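Local coordinates for protein prefoldin beta subunit 2 (Thermococcus sp., PDB 3AEI) that probably serves as a beta subunit of prefoldin, the co-chaperone that captures unfolded proteins and hands them to a group II chaperonin, at residues Q21-K26 with E78-R83; I36-K41 with I57-A62. One frame throughout, in Å; residues are numbered along the deposited sequence.

In the fold
The chain runs out along helix 2-37, turns through a short antiparallel hairpin of strands 46-50 and 53-57, and comes back along helix 59-93. Interaction 1 joins the two helices partway along the coiled coil, 21-26 against 78-83, and closes a long loop with 51 residues between its ends. Interaction 2 falls within that loop: 36-41 meets 57-62 across only 15 residues, nine of them strand, where the first helix stops and the second starts. The contacts therefore nest and do not cross. Their centres lie 26 Å apart; interaction 1 pairs the helical arms, and interaction 2 joins them at the base of the hairpin.

Interaction 1: residues Q21-K26 with E78-R83; sequences QSLELK and EKLKKR
L23 and L80 meet across the two arms of the prefoldin coiled coil, a worked case of how antiparallel helices can pair a leucine contact with charged side chains at its border. The apolar part is small. One methyl of each residue does the touching, L23 CD1 against L80 CD1 at 3.9 Å, and the two side chains run nearly perpendicular to each other. In both leucines CG lies anti to the carbonyl carbon (chi1 -60° in L23, -67° in L80), beside the backbone N, and the near-extended second torsion then carries CD1 on toward the other helix. The backbones themselves stay well apart: the nearest pair of CA atoms, those of E24 and E78, is 10.4 Å apart.

The polar part lies beside the leucines. E24 OE2 and K81 NZ carry opposite charges but stand 4.4 Å apart, too far for a salt bridge, so any attraction between them is probably modest. A water spans the gap: it donates to E24 OE2 at 2.8 Å and accepts a weak bond from K81 NZ at 3.3 Å. The other carboxylate oxygen, E24 OE1, forms a salt bridge with R20 on its own helix, so each oxygen has its own partner, OE1 the arginine and OE2 the water.

More of the interface continues around this small contact. L23 also packs on E76 and I77 of helix 59-93, while L80 reaches I16 and R20 of helix 2-37. A salt bridge from R83 to E12 ties the same two helices together farther toward their free ends.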
loop_
_atom_site.group_PDB
_atom_site.type_symbol
_atom_site.label_atom_id
_atom_site.label_comp_id
_atom_site.label_asym_id
_atom_site.label_seq_id
_atom_site.Cartn_x
_atom_site.Cartn_y
_atom_site.Cartn_z
ATOM N N GLN A 21 -10.301 12.410 1.328
ATOM C CA GLN A 21 -9.024 12.707 1.987
ATOM C C GLN A 21 -7.858 11.983 1.321
ATOM O O GLN A 21 -6.721 12.472 1.325
ATOM C CB GLN A 21 -9.114 12.314 3.455
ATOM C CG GLN A 21 -10.034 13.258 4.207
ATOM C CD GLN A 21 -10.492 12.707 5.542
ATOM O OE1 GLN A 21 -10.407 11.498 5.801
ATOM N NE2 GLN A 21 -11.040 13.578 6.380
ATOM N N SER A 22 -8.146 10.801 0.775
ATOM C CA SER A 22 -7.084 10.039 0.138
ATOM C C SER A 22 -6.678 10.789 -1.131
ATOM O O SER A 22 -5.499 10.899 -1.454
ATOM C CB SER A 22 -7.584 8.628 -0.202
ATOM O OG SER A 22 -6.618 7.939 -0.987
ATOM N N LEU A 23 -7.660 11.323 -1.843
ATOM C CA LEU A 23 -7.358 12.058 -3.068
ATOM C C LEU A 23 -6.636 13.361 -2.765
ATOM O O LEU A 23 -5.690 13.720 -3.474
ATOM C CB LEU A 23 -8.657 12.364 -3.835
ATOM C CG LEU A 23 -9.473 11.177 -4.273
ATOM C CD1 LEU A 23 -10.720 11.717 -4.973
ATOM C CD2 LEU A 23 -8.659 10.291 -5.215
ATOM N N GLU A 24 -7.037 14.086 -1.710
ATOM C CA GLU A 24 -6.352 15.337 -1.411
ATOM C C GLU A 24 -4.881 15.065 -1.050
ATOM O O GLU A 24 -3.990 15.867 -1.379
ATOM C CB GLU A 24 -7.041 16.074 -0.252
ATOM C CG GLU A 24 -8.414 16.516 -0.610
ATOM C CD GLU A 24 -9.109 17.304 0.486
ATOM O OE1 GLU A 24 -9.042 16.857 1.651
ATOM O OE2 GLU A 24 -9.729 18.354 0.167
ATOM N N LEU A 25 -4.616 13.944 -0.361
ATOM C CA LEU A 25 -3.241 13.646 -0.000
ATOM C C LEU A 25 -2.365 13.474 -1.251
ATOM O O LEU A 25 -1.263 14.017 -1.341
ATOM C CB LEU A 25 -3.146 12.369 0.883
ATOM C CG LEU A 25 -1.709 11.864 1.117
ATOM C CD1 LEU A 25 -0.871 12.872 1.911
ATOM C CD2 LEU A 25 -1.795 10.545 1.834
ATOM N N LYS A 26 -2.872 12.708 -2.197
ATOM C CA LYS A 26 -2.108 12.450 -3.406
ATOM C C LYS A 26 -1.973 13.751 -4.160
ATOM O O LYS A 26 -0.921 14.051 -4.702
ATOM C CB LYS A 26 -2.807 11.405 -4.269
ATOM C CG LYS A 26 -2.835 10.010 -3.671
ATOM C CD LYS A 26 -3.564 9.106 -4.662
ATOM C CE LYS A 26 -3.808 7.734 -4.085
ATOM N NZ LYS A 26 -4.966 7.736 -3.151
ATOM N N GLU A 78 -14.007 17.940 -5.657
ATOM C CA GLU A 78 -15.131 18.880 -5.647
ATOM C C GLU A 78 -16.468 18.139 -5.631
ATOM O O GLU A 78 -17.403 18.535 -4.919
ATOM C CB GLU A 78 -15.086 19.806 -6.874
ATOM C CG GLU A 78 -14.144 20.992 -6.708
ATOM C CD GLU A 78 -13.922 21.773 -8.000
ATOM O OE1 GLU A 78 -13.098 22.719 -7.988
ATOM O OE2 GLU A 78 -14.567 21.440 -9.023
ATOM N N LYS A 79 -16.558 17.054 -6.394
ATOM C CA LYS A 79 -17.786 16.290 -6.427
ATOM C C LYS A 79 -18.063 15.622 -5.099
ATOM O O LYS A 79 -19.206 15.567 -4.656
ATOM C CB LYS A 79 -17.738 15.243 -7.526
ATOM C CG LYS A 79 -17.888 15.880 -8.926
ATOM C CD LYS A 79 -17.908 14.827 -10.023
ATOM C CE LYS A 79 -17.870 15.471 -11.407
ATOM N NZ LYS A 79 -17.725 14.455 -12.475
ATOM N N LEU A 80 -17.018 15.115 -4.453
ATOM C CA LEU A 80 -17.239 14.456 -3.170
ATOM C C LEU A 80 -17.581 15.481 -2.089
ATOM O O LEU A 80 -18.435 15.217 -1.235
ATOM C CB LEU A 80 -15.998 13.628 -2.765
ATOM C CG LEU A 80 -15.660 12.410 -3.621
ATOM C CD1 LEU A 80 -14.265 11.954 -3.307
ATOM C CD2 LEU A 80 -16.660 11.302 -3.423
ATOM N N LYS A 81 -16.933 16.651 -2.113
ATOM C CA LYS A 81 -17.211 17.676 -1.121
ATOM C C LYS A 81 -18.657 18.177 -1.268
ATOM O O LYS A 81 -19.310 18.524 -0.285
ATOM C CB LYS A 81 -16.190 18.837 -1.207
ATOM C CG LYS A 81 -14.798 18.449 -0.628
ATOM C CD LYS A 81 -13.745 19.573 -0.601
ATOM C CE LYS A 81 -13.953 20.521 0.573
ATOM N NZ LYS A 81 -12.805 21.465 0.749
ATOM N N LYS A 82 -19.178 18.184 -2.482
ATOM C CA LYS A 82 -20.549 18.639 -2.639
ATOM C C LYS A 82 -21.506 17.584 -2.042
ATOM O O LYS A 82 -22.526 17.953 -1.447
ATOM C CB LYS A 82 -20.816 18.971 -4.117
ATOM C CG LYS A 82 -22.137 18.531 -4.651
ATOM C CD LYS A 82 -22.077 17.054 -4.959
ATOM C CE LYS A 82 -21.333 16.743 -6.247
ATOM N NZ LYS A 82 -21.384 15.280 -6.515
ATOM N N ARG A 83 -21.173 16.293 -2.163
ATOM C CA ARG A 83 -22.001 15.233 -1.562
ATOM C C ARG A 83 -21.893 15.340 -0.031
ATOM O O ARG A 83 -22.886 15.139 0.674
ATOM C CB ARG A 83 -21.556 13.820 -1.999
ATOM C CG ARG A 83 -22.047 13.340 -3.390
ATOM C CD ARG A 83 -21.557 11.891 -3.752
ATOM N NE ARG A 83 -22.145 10.856 -2.894
ATOM C CZ ARG A 83 -21.675 9.616 -2.754
ATOM N NH1 ARG A 83 -20.595 9.229 -3.419
ATOM N NH2 ARG A 83 -22.281 8.762 -1.930
HETATM O O HOH W 1 -10.397 19.852 2.395
#

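Interaction 2: residues I36-K41 with I57-A62; sequences IITSLK and ITKDEA
Where the coiled coil ends and the beta hairpin begins, the last turn of helix 2-37 packs against the capped first turn of helix 59-93. T58 is the N-cap and forms a capping box with E61: E61 N donates to T58 OG1 at 3.1 Å, and T58 N returns a bond to E61 OE1 at 2.9 Å, reaching it on the anti side and 35° out of the carboxylate plane.

I37 bridges the two helix ends with two separate branches. Its CG2 rests on K59 CG at 3.6 Å, while CD1 reaches A62 CB at 4.0 Å. With CG anti to the backbone N (chi1 170°) and the rest extended, the K59 chain runs alongside I37, the two side chains pointing opposite ways, and its amine arrives at the chain just beyond the helix. There K59 NZ gives a 2.8 Å bond to a water that donates to both I37 O and S39 O, so that the water joins the ammonium group to the two carbonyls, beside the direct packing of the lysine methylenes on I37. I36 O is gripped twice by S39, through N and through OG, the latter at 2.6 Å.

E61 OE2 makes a salt bridge to R44 of the third subunit, and I37 meets V55 of the second subunit. Within the chain, I37 and A62 also pack on I46 of strand 46-50, with which I57 pairs through its backbone.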
loop_
_atom_site.group_PDB
_atom_site.type_symbol
_atom_site.label_atom_id
_atom_site.label_comp_id
_atom_site.label_asym_id
_atom_site.label_seq_id
_atom_site.Cartn_x
_atom_site.Cartn_y
_atom_site.Cartn_z
ATOM N N ILE A 36 9.475 21.225 -6.134
ATOM C CA ILE A 36 10.865 20.803 -6.139
ATOM C C ILE A 36 11.404 20.689 -7.565
ATOM O O ILE A 36 12.528 21.137 -7.888
ATOM C CB ILE A 36 11.036 19.437 -5.468
ATOM C CG1 ILE A 36 10.604 19.548 -3.995
ATOM C CG2 ILE A 36 12.466 18.936 -5.642
ATOM C CD1 ILE A 36 10.800 18.319 -3.189
ATOM N N ILE A 37 10.600 20.072 -8.418
ATOM C CA ILE A 37 11.012 19.854 -9.796
ATOM C C ILE A 37 11.255 21.154 -10.536
ATOM O O ILE A 37 12.108 21.215 -11.422
ATOM C CB ILE A 37 9.923 19.029 -10.523
ATOM C CG1 ILE A 37 9.935 17.599 -9.967
ATOM C CG2 ILE A 37 10.163 18.999 -12.028
ATOM C CD1 ILE A 37 8.607 16.820 -10.271
ATOM N N THR A 38 10.519 22.189 -10.172
ATOM C CA THR A 38 10.690 23.449 -10.868
ATOM C C THR A 38 11.640 24.378 -10.116
ATOM O O THR A 38 11.768 25.539 -10.482
ATOM C CB THR A 38 9.340 24.139 -11.091
ATOM O OG1 THR A 38 8.740 24.462 -9.813
ATOM C CG2 THR A 38 8.409 23.245 -11.895
ATOM N N SER A 39 12.314 23.869 -9.091
ATOM C CA SER A 39 13.246 24.698 -8.320
ATOM C C SER A 39 14.555 24.895 -9.080
ATOM O O SER A 39 14.741 24.372 -10.172
ATOM C CB SER A 39 13.500 24.120 -6.913
ATOM O OG SER A 39 14.186 22.881 -6.912
ATOM N N LEU A 40 15.483 25.630 -8.493
ATOM C CA LEU A 40 16.720 25.939 -9.190
ATOM C C LEU A 40 17.725 24.828 -9.476
ATOM O O LEU A 40 18.335 24.835 -10.547
ATOM C CB LEU A 40 17.407 27.078 -8.449
ATOM C CG LEU A 40 18.457 27.898 -9.184
ATOM C CD1 LEU A 40 17.838 28.631 -10.391
ATOM C CD2 LEU A 40 19.016 28.890 -8.171
ATOM N N LYS A 41 17.913 23.886 -8.554
ATOM C CA LYS A 41 18.889 22.815 -8.767
ATOM C C LYS A 41 18.791 22.308 -10.203
ATOM O O LYS A 41 17.706 21.953 -10.685
ATOM C CB LYS A 41 18.690 21.655 -7.783
ATOM C CG LYS A 41 19.688 20.511 -7.994
ATOM C CD LYS A 41 19.681 19.488 -6.865
ATOM C CE LYS A 41 20.601 18.307 -7.185
ATOM N NZ LYS A 41 21.989 18.760 -7.496
ATOM N N ILE A 57 11.397 9.659 -16.431
ATOM C CA ILE A 57 10.674 10.623 -17.230
ATOM C C ILE A 57 11.364 11.967 -17.132
ATOM O O ILE A 57 12.191 12.179 -16.253
ATOM C CB ILE A 57 9.192 10.771 -16.828
ATOM C CG1 ILE A 57 9.033 11.246 -15.394
ATOM C CG2 ILE A 57 8.467 9.448 -17.008
ATOM C CD1 ILE A 57 7.619 11.647 -15.082
ATOM N N THR A 58 11.051 12.854 -18.062
ATOM C CA THR A 58 11.671 14.172 -18.036
ATOM C C THR A 58 10.928 15.144 -17.128
ATOM O O THR A 58 9.810 14.890 -16.687
ATOM C CB THR A 58 11.694 14.782 -19.459
ATOM O OG1 THR A 58 10.343 15.050 -19.882
ATOM C CG2 THR A 58 12.366 13.816 -20.457
ATOM N N LYS A 59 11.567 16.280 -16.851
ATOM C CA LYS A 59 10.936 17.323 -16.055
ATOM C C LYS A 59 9.610 17.740 -16.701
ATOM O O LYS A 59 8.604 17.853 -16.032
ATOM C CB LYS A 59 11.888 18.530 -15.956
ATOM C CG LYS A 59 11.248 19.760 -15.367
ATOM C CD LYS A 59 12.233 20.930 -15.372
ATOM C CE LYS A 59 11.564 22.229 -14.925
ATOM N NZ LYS A 59 12.475 23.417 -14.987
ATOM N N ASP A 60 9.593 17.976 -18.011
ATOM C CA ASP A 60 8.362 18.364 -18.690
ATOM C C ASP A 60 7.286 17.283 -18.603
ATOM O O ASP A 60 6.110 17.582 -18.432
ATOM C CB ASP A 60 8.658 18.706 -20.161
ATOM C CG ASP A 60 9.327 20.071 -20.326
ATOM O OD1 ASP A 60 9.532 20.487 -21.490
ATOM O OD2 ASP A 60 9.643 20.730 -19.308
ATOM N N GLU A 61 7.683 16.010 -18.687
ATOM C CA GLU A 61 6.695 14.955 -18.595
ATOM C C GLU A 61 6.131 14.919 -17.180
ATOM O O GLU A 61 4.939 14.697 -16.984
ATOM C CB GLU A 61 7.337 13.597 -18.928
ATOM C CG GLU A 61 7.662 13.448 -20.449
ATOM C CD GLU A 61 8.494 12.211 -20.807
ATOM O OE1 GLU A 61 9.212 11.669 -19.948
ATOM O OE2 GLU A 61 8.453 11.789 -21.998
ATOM N N ALA A 62 7.000 15.137 -16.200
ATOM C CA ALA A 62 6.586 15.112 -14.788
ATOM C C ALA A 62 5.609 16.239 -14.504
ATOM O O ALA A 62 4.588 16.031 -13.877
ATOM C CB ALA A 62 7.811 15.241 -13.879
HETATM O O HOH W 2 13.860 23.166 -12.569
#